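Local coordinates for protein probable histone-lysine N-methyltransferase, H3 lysine-9 specific SUVH9 (Arabidopsis thaliana, PDB 4NJ5) that belongs to the histone methyltransferase family but lacks methyltransferase activity, acting in gene silencing, where it may bind methylated DNA and recruit RNA polymerase V to chromatin, at residues 264-269 / 363-368; 373-378 / 455-460. One frame throughout, in Å; residues are numbered along the deposited sequence.

Contact 1 (264-269 / 363-368); sequences VYLFND and LEVFRS
Tyr265 and Phe267 do all the backbone bonding of the first strand toward the second: Tyr265 N donates to Leu363 O, Val365 N to Tyr265 O, Phe267 N to Val365 O and Arg367 N to Phe267 O, each near 2.9 Å. This alternation marks a parallel ladder, its axes 17° apart. Packing is dense around Glu364, on the face it shares with both aromatic residues. Its OE1 lies 3.5 Å from Tyr265 CD2, at the ring edge, with the carboxylate turned only 26° from the ring plane. Its CD rests 3.9 Å from Phe267 CB. The buried carboxylate suits this place: OE2 forms salt bridges with Arg376 and Arg246, which probably balance its charge, while Tyr250 bonds OE1. On the opposite face Leu266 CD1 meets Val365 CG1 at 4.0 Å, two branched aliphatics suited to a buried side. Toward Asp269, which is exposed, the contact becomes more polar and opens to solvent. Asn268, with CG anti to its own N (chi1 -179°), lies alongside Arg367, its OD1 3.1 Å from Arg367 CB; OD1 accepts from Ile270 N, and ND2 donates to Asp273 O. The partly exposed Arg367 continues to Asp271. An alanine here instead of Asn268 would probably leave Ile270 N and Asp273 O without their side-chain mates and remove the amide packed against the Arg367 methylenes. Together this is the parallel centre of a mixed four-stranded sheet, coupling the pre-SET region to the SET region.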
loop_
_atom_site.group_PDB
_atom_site.type_symbol
_atom_site.label_atom_id
_atom_site.label_comp_id
_atom_site.label_asym_id
_atom_site.label_seq_id
_atom_site.Cartn_x
_atom_site.Cartn_y
_atom_site.Cartn_z
ATOM N N VAL A 264 12.931 -14.707 4.771
ATOM C CA VAL A 264 12.539 -14.501 3.380
ATOM C C VAL A 264 12.108 -15.821 2.757
ATOM O O VAL A 264 12.930 -16.708 2.537
ATOM C CB VAL A 264 13.676 -13.893 2.539
ATOM C CG1 VAL A 264 13.199 -13.642 1.113
ATOM C CG2 VAL A 264 14.169 -12.602 3.170
ATOM N N TYR A 265 10.817 -15.945 2.473
ATOM C CA TYR A 265 10.265 -17.205 1.986
ATOM C C TYR A 265 10.718 -17.532 0.570
ATOM O O TYR A 265 10.948 -16.638 -0.243
ATOM C CB TYR A 265 8.738 -17.173 2.000
ATOM C CG TYR A 265 8.088 -17.260 3.361
ATOM C CD1 TYR A 265 8.828 -17.142 4.533
ATOM C CD2 TYR A 265 6.722 -17.469 3.469
ATOM C CE1 TYR A 265 8.214 -17.225 5.772
ATOM C CE2 TYR A 265 6.104 -17.555 4.692
ATOM C CZ TYR A 265 6.848 -17.430 5.842
ATOM O OH TYR A 265 6.212 -17.518 7.057
ATOM N N LEU A 266 10.828 -18.823 0.279
ATOM C CA LEU A 266 11.091 -19.289 -1.075
ATOM C C LEU A 266 10.068 -20.355 -1.441
ATOM O O LEU A 266 10.044 -21.432 -0.847
ATOM C CB LEU A 266 12.504 -19.856 -1.192
ATOM C CG LEU A 266 12.820 -20.418 -2.578
ATOM C CD1 LEU A 266 12.793 -19.303 -3.611
ATOM C CD2 LEU A 266 14.154 -21.142 -2.593
ATOM N N PHE A 267 9.228 -20.052 -2.422
ATOM C CA PHE A 267 8.099 -20.910 -2.754
ATOM C C PHE A 267 8.113 -21.321 -4.218
ATOM O O PHE A 267 8.397 -20.511 -5.094
ATOM C CB PHE A 267 6.792 -20.188 -2.433
ATOM C CG PHE A 267 5.571 -21.028 -2.645
ATOM C CD1 PHE A 267 5.213 -21.992 -1.717
ATOM C CD2 PHE A 267 4.775 -20.850 -3.765
ATOM C CE1 PHE A 267 4.086 -22.769 -1.906
ATOM C CE2 PHE A 267 3.646 -21.622 -3.959
ATOM C CZ PHE A 267 3.301 -22.583 -3.027
ATOM N N ASN A 268 7.799 -22.586 -4.478
ATOM C CA ASN A 268 7.771 -23.103 -5.841
ATOM C C ASN A 268 6.787 -24.259 -5.973
ATOM O O ASN A 268 7.099 -25.398 -5.624
ATOM C CB ASN A 268 9.177 -23.530 -6.277
ATOM C CG ASN A 268 9.220 -24.069 -7.701
ATOM O OD1 ASN A 268 8.246 -23.980 -8.448
ATOM N ND2 ASN A 268 10.365 -24.628 -8.083
ATOM N N ASP A 269 5.594 -23.951 -6.476
ATOM C CA ASP A 269 4.551 -24.953 -6.674
ATOM C C ASP A 269 4.410 -25.311 -8.147
ATOM O O ASP A 269 3.390 -25.853 -8.568
ATOM C CB ASP A 269 3.211 -24.455 -6.122
ATOM C CG ASP A 269 2.670 -23.252 -6.881
ATOM O OD1 ASP A 269 3.443 -22.599 -7.614
ATOM O OD2 ASP A 269 1.469 -22.949 -6.732
ATOM N N LEU A 363 8.642 -11.157 3.162
ATOM C CA LEU A 363 8.515 -11.283 1.717
ATOM C C LEU A 363 8.666 -12.726 1.251
ATOM O O LEU A 363 9.156 -13.593 1.982
ATOM C CB LEU A 363 9.554 -10.412 1.012
ATOM C CG LEU A 363 9.607 -8.941 1.414
ATOM C CD1 LEU A 363 10.761 -8.247 0.703
ATOM C CD2 LEU A 363 8.287 -8.261 1.102
ATOM N N GLU A 364 8.254 -12.962 0.011
ATOM C CA GLU A 364 8.259 -14.291 -0.572
ATOM C C GLU A 364 8.744 -14.240 -2.013
ATOM O O GLU A 364 8.211 -13.494 -2.839
ATOM C CB GLU A 364 6.857 -14.896 -0.496
ATOM C CG GLU A 364 6.681 -16.201 -1.244
ATOM C CD GLU A 364 5.378 -16.896 -0.884
ATOM O OE1 GLU A 364 5.279 -17.429 0.245
ATOM O OE2 GLU A 364 4.450 -16.902 -1.723
ATOM N N VAL A 365 9.781 -15.021 -2.293
ATOM C CA VAL A 365 10.294 -15.200 -3.639
ATOM C C VAL A 365 9.650 -16.462 -4.182
ATOM O O VAL A 365 9.871 -17.550 -3.660
ATOM C CB VAL A 365 11.823 -15.366 -3.630
ATOM C CG1 VAL A 365 12.347 -15.631 -5.036
ATOM C CG2 VAL A 365 12.480 -14.133 -3.035
ATOM N N PHE A 366 8.834 -16.319 -5.215
ATOM C CA PHE A 366 8.053 -17.441 -5.703
ATOM C C PHE A 366 8.327 -17.719 -7.173
ATOM O O PHE A 366 8.596 -16.806 -7.954
ATOM C CB PHE A 366 6.561 -17.191 -5.480
ATOM C CG PHE A 366 6.012 -16.064 -6.299
ATOM C CD1 PHE A 366 6.159 -14.753 -5.881
ATOM C CD2 PHE A 366 5.352 -16.317 -7.490
ATOM C CE1 PHE A 366 5.660 -13.711 -6.634
ATOM C CE2 PHE A 366 4.848 -15.281 -8.249
ATOM C CZ PHE A 366 5.002 -13.974 -7.821
ATOM N N ARG A 367 8.263 -18.993 -7.537
ATOM C CA ARG A 367 8.456 -19.406 -8.913
ATOM C C ARG A 367 7.263 -18.944 -9.736
ATOM O O ARG A 367 6.130 -18.922 -9.249
ATOM C CB ARG A 367 8.607 -20.926 -8.984
ATOM C CG ARG A 367 8.858 -21.481 -10.377
ATOM C CD ARG A 367 10.317 -21.366 -10.784
ATOM N NE ARG A 367 10.594 -22.156 -11.979
ATOM C CZ ARG A 367 10.555 -21.679 -13.220
ATOM N NH1 ARG A 367 10.262 -20.404 -13.436
ATOM N NH2 ARG A 367 10.815 -22.480 -14.247
ATOM N N SER A 368 7.533 -18.554 -10.975
ATOM C CA SER A 368 6.508 -18.096 -11.900
ATOM C C SER A 368 6.920 -18.523 -13.300
ATOM O O SER A 368 8.066 -18.916 -13.516
ATOM C CB SER A 368 6.364 -16.571 -11.819
ATOM O OG SER A 368 6.066 -16.002 -13.087
HETATM O O HOH W 1 5.212 -20.318 -7.379
#

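Contact 2 (373-378 / 455-460); sequences WGVRSL and RNVACY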
loop_
_atom_site.group_PDB
_atom_site.type_symbol
_atom_site.label_atom_id
_atom_site.label_comp_id
_atom_site.label_asym_id
_atom_site.label_seq_id
_atom_site.Cartn_x
_atom_site.Cartn_y
_atom_site.Cartn_z
ATOM N N TRP A 373 11.411 -15.739 -11.561
ATOM C CA TRP A 373 11.037 -15.695 -10.156
ATOM C C TRP A 373 10.458 -14.316 -9.871
ATOM O O TRP A 373 10.802 -13.342 -10.540
ATOM C CB TRP A 373 12.243 -15.978 -9.251
ATOM C CG TRP A 373 12.754 -17.389 -9.344
ATOM C CD1 TRP A 373 13.669 -17.873 -10.234
ATOM C CD2 TRP A 373 12.377 -18.496 -8.515
ATOM N NE1 TRP A 373 13.882 -19.213 -10.013
ATOM C CE2 TRP A 373 13.102 -19.619 -8.964
ATOM C CE3 TRP A 373 11.500 -18.646 -7.437
ATOM C CZ2 TRP A 373 12.974 -20.876 -8.372
ATOM C CZ3 TRP A 373 11.372 -19.896 -6.855
ATOM C CH2 TRP A 373 12.106 -20.993 -7.321
ATOM N N GLY A 374 9.566 -14.240 -8.892
ATOM C CA GLY A 374 8.928 -12.986 -8.538
ATOM C C GLY A 374 8.936 -12.781 -7.040
ATOM O O GLY A 374 9.253 -13.692 -6.284
ATOM N N VAL A 375 8.595 -11.576 -6.608
ATOM C CA VAL A 375 8.570 -11.265 -5.189
ATOM C C VAL A 375 7.217 -10.680 -4.810
ATOM O O VAL A 375 6.697 -9.805 -5.499
ATOM C CB VAL A 375 9.668 -10.254 -4.821
ATOM C CG1 VAL A 375 9.606 -9.919 -3.339
ATOM C CG2 VAL A 375 11.041 -10.794 -5.204
ATOM N N ARG A 376 6.649 -11.178 -3.717
ATOM C CA ARG A 376 5.403 -10.645 -3.188
ATOM C C ARG A 376 5.550 -10.454 -1.683
ATOM O O ARG A 376 6.440 -11.033 -1.070
ATOM C CB ARG A 376 4.248 -11.602 -3.485
ATOM C CG ARG A 376 4.531 -13.034 -3.053
ATOM C CD ARG A 376 3.263 -13.875 -2.998
ATOM N NE ARG A 376 2.840 -14.368 -4.306
ATOM C CZ ARG A 376 3.012 -15.617 -4.728
ATOM N NH1 ARG A 376 3.605 -16.510 -3.950
ATOM N NH2 ARG A 376 2.584 -15.977 -5.930
ATOM N N SER A 377 4.680 -9.645 -1.088
ATOM C CA SER A 377 4.734 -9.399 0.349
ATOM C C SER A 377 3.588 -10.082 1.088
ATOM O O SER A 377 2.449 -10.056 0.626
ATOM C CB SER A 377 4.694 -7.897 0.628
ATOM O OG SER A 377 4.545 -7.644 2.014
ATOM N N LEU A 378 3.886 -10.684 2.238
ATOM C CA LEU A 378 2.833 -11.238 3.089
ATOM C C LEU A 378 2.154 -10.118 3.864
ATOM O O LEU A 378 1.016 -10.257 4.318
ATOM C CB LEU A 378 3.378 -12.277 4.073
ATOM C CG LEU A 378 4.280 -13.413 3.580
ATOM C CD1 LEU A 378 4.397 -14.495 4.642
ATOM C CD2 LEU A 378 3.796 -14.011 2.276
ATOM N N ARG A 455 23.351 -11.319 -3.693
ATOM C CA ARG A 455 22.137 -10.536 -3.883
ATOM C C ARG A 455 21.167 -10.784 -2.736
ATOM O O ARG A 455 21.294 -11.770 -2.008
ATOM C CB ARG A 455 21.462 -10.945 -5.189
ATOM C CG ARG A 455 21.323 -12.452 -5.329
ATOM C CD ARG A 455 20.205 -12.832 -6.267
ATOM N NE ARG A 455 20.489 -12.483 -7.654
ATOM C CZ ARG A 455 19.562 -12.432 -8.605
ATOM N NH1 ARG A 455 18.295 -12.691 -8.308
ATOM N NH2 ARG A 455 19.898 -12.111 -9.845
ATOM N N ASN A 456 20.194 -9.888 -2.584
ATOM C CA ASN A 456 19.125 -10.055 -1.604
ATOM C C ASN A 456 17.790 -10.320 -2.298
ATOM O O ASN A 456 17.742 -10.516 -3.514
ATOM C CB ASN A 456 19.001 -8.815 -0.724
ATOM C CG ASN A 456 18.406 -7.624 -1.467
ATOM O OD1 ASN A 456 18.606 -7.461 -2.672
ATOM N ND2 ASN A 456 17.672 -6.786 -0.744
ATOM N N VAL A 457 16.713 -10.304 -1.517
ATOM C CA VAL A 457 15.372 -10.597 -2.019
ATOM C C VAL A 457 14.981 -9.682 -3.184
ATOM O O VAL A 457 14.405 -10.136 -4.181
ATOM C CB VAL A 457 14.317 -10.513 -0.877
ATOM C CG1 VAL A 457 14.392 -9.165 -0.156
ATOM C CG2 VAL A 457 12.912 -10.779 -1.404
ATOM N N ALA A 458 15.342 -8.407 -3.066
ATOM C CA ALA A 458 14.952 -7.379 -4.028
ATOM C C ALA A 458 15.425 -7.664 -5.452
ATOM O O ALA A 458 14.870 -7.136 -6.413
ATOM C CB ALA A 458 15.453 -6.015 -3.571
ATOM N N CYS A 459 16.452 -8.496 -5.584
ATOM C CA CYS A 459 17.019 -8.786 -6.892
ATOM C C CYS A 459 16.178 -9.790 -7.667
ATOM O O CYS A 459 16.440 -10.057 -8.839
ATOM C CB CYS A 459 18.463 -9.268 -6.758
ATOM S SG CYS A 459 19.581 -8.001 -6.107
ATOM N N TYR A 460 15.160 -10.337 -7.012
ATOM C CA TYR A 460 14.241 -11.239 -7.691
ATOM C C TYR A 460 12.981 -10.490 -8.148
ATOM O O TYR A 460 12.079 -11.076 -8.749
ATOM C CB TYR A 460 13.887 -12.430 -6.793
ATOM C CG TYR A 460 15.091 -13.208 -6.302
ATOM C CD1 TYR A 460 15.629 -14.243 -7.055
ATOM C CD2 TYR A 460 15.690 -12.907 -5.082
ATOM C CE1 TYR A 460 16.733 -14.957 -6.609
ATOM C CE2 TYR A 460 16.794 -13.616 -4.627
ATOM C CZ TYR A 460 17.308 -14.639 -5.395
ATOM O OH TYR A 460 18.402 -15.346 -4.948
#
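Val375 supplies most of the apolar contact, its two methyl groups sharing the work. CG1 meets Val457 CG2 at 3.9 Å, the two valines crossing at about a right angle. CG2 settles on the backbone and base of Tyr460, 3.5 Å from its C and 3.6 Å from its CB. With CG1 anti to the backbone N (chi1 179°), Val375 spreads one branch toward each partner, which suits a short beta-branched residue on a strand facing a tight turn. Farther along, Trp373 CB comes obliquely to the Tyr460 ring, a looser touch at 4.4 Å from CD1.

The turn is a 3-10 segment, and by sequence it begins the signature stretch that in active SET enzymes leads into the Asn-His-Ser-Cys motif of the SET pseudoknot, here Ser-His-Ser-Thr. Strand 373-377 packs against its opening residues.

Polar contacts fix the turn, both within it and to its surroundings. Tyr460 N donates to Val457 O at 2.9 Å, and this same carbonyl oxygen lies beside Val375 CG2. Asn456, buried, binds Glu389 O and Ala391 N through its amide, well fitted to two backbone partners of opposite polarity. Arg455 NH1 stands over one face of the Tyr460 ring, near the rim, while the guanidinium makes a cation-pi contact with Tyr279. Trp373 O and Tyr460 O approach to 3.2 Å as two acceptors, so no bond joins them.

Overall arrangement
The centres of contacts 1 and 2 lie about 8 Å apart, on the same side of the chain's centre. They follow one another along the chain, contact 1 closing before contact 2 opens, and share one mixed sheet ordered 250-252, 264-267, 363-367, 373-377. Strands 363-367 and 373-377 are antiparallel neighbours there, with a probable hydrogen bond from Phe366 N to Gly374 O. The turn at 455-460 packs on one face of this sheet, Val457 touching Val264, Leu363 and Val365, so that contact 2 helps cover a face built in contact 1. The three-zinc cluster's cysteines fall between residues 269 and 363, so contact 1 brings together chain flanking the pre-SET cluster, and contact 2 continues into the SET domain.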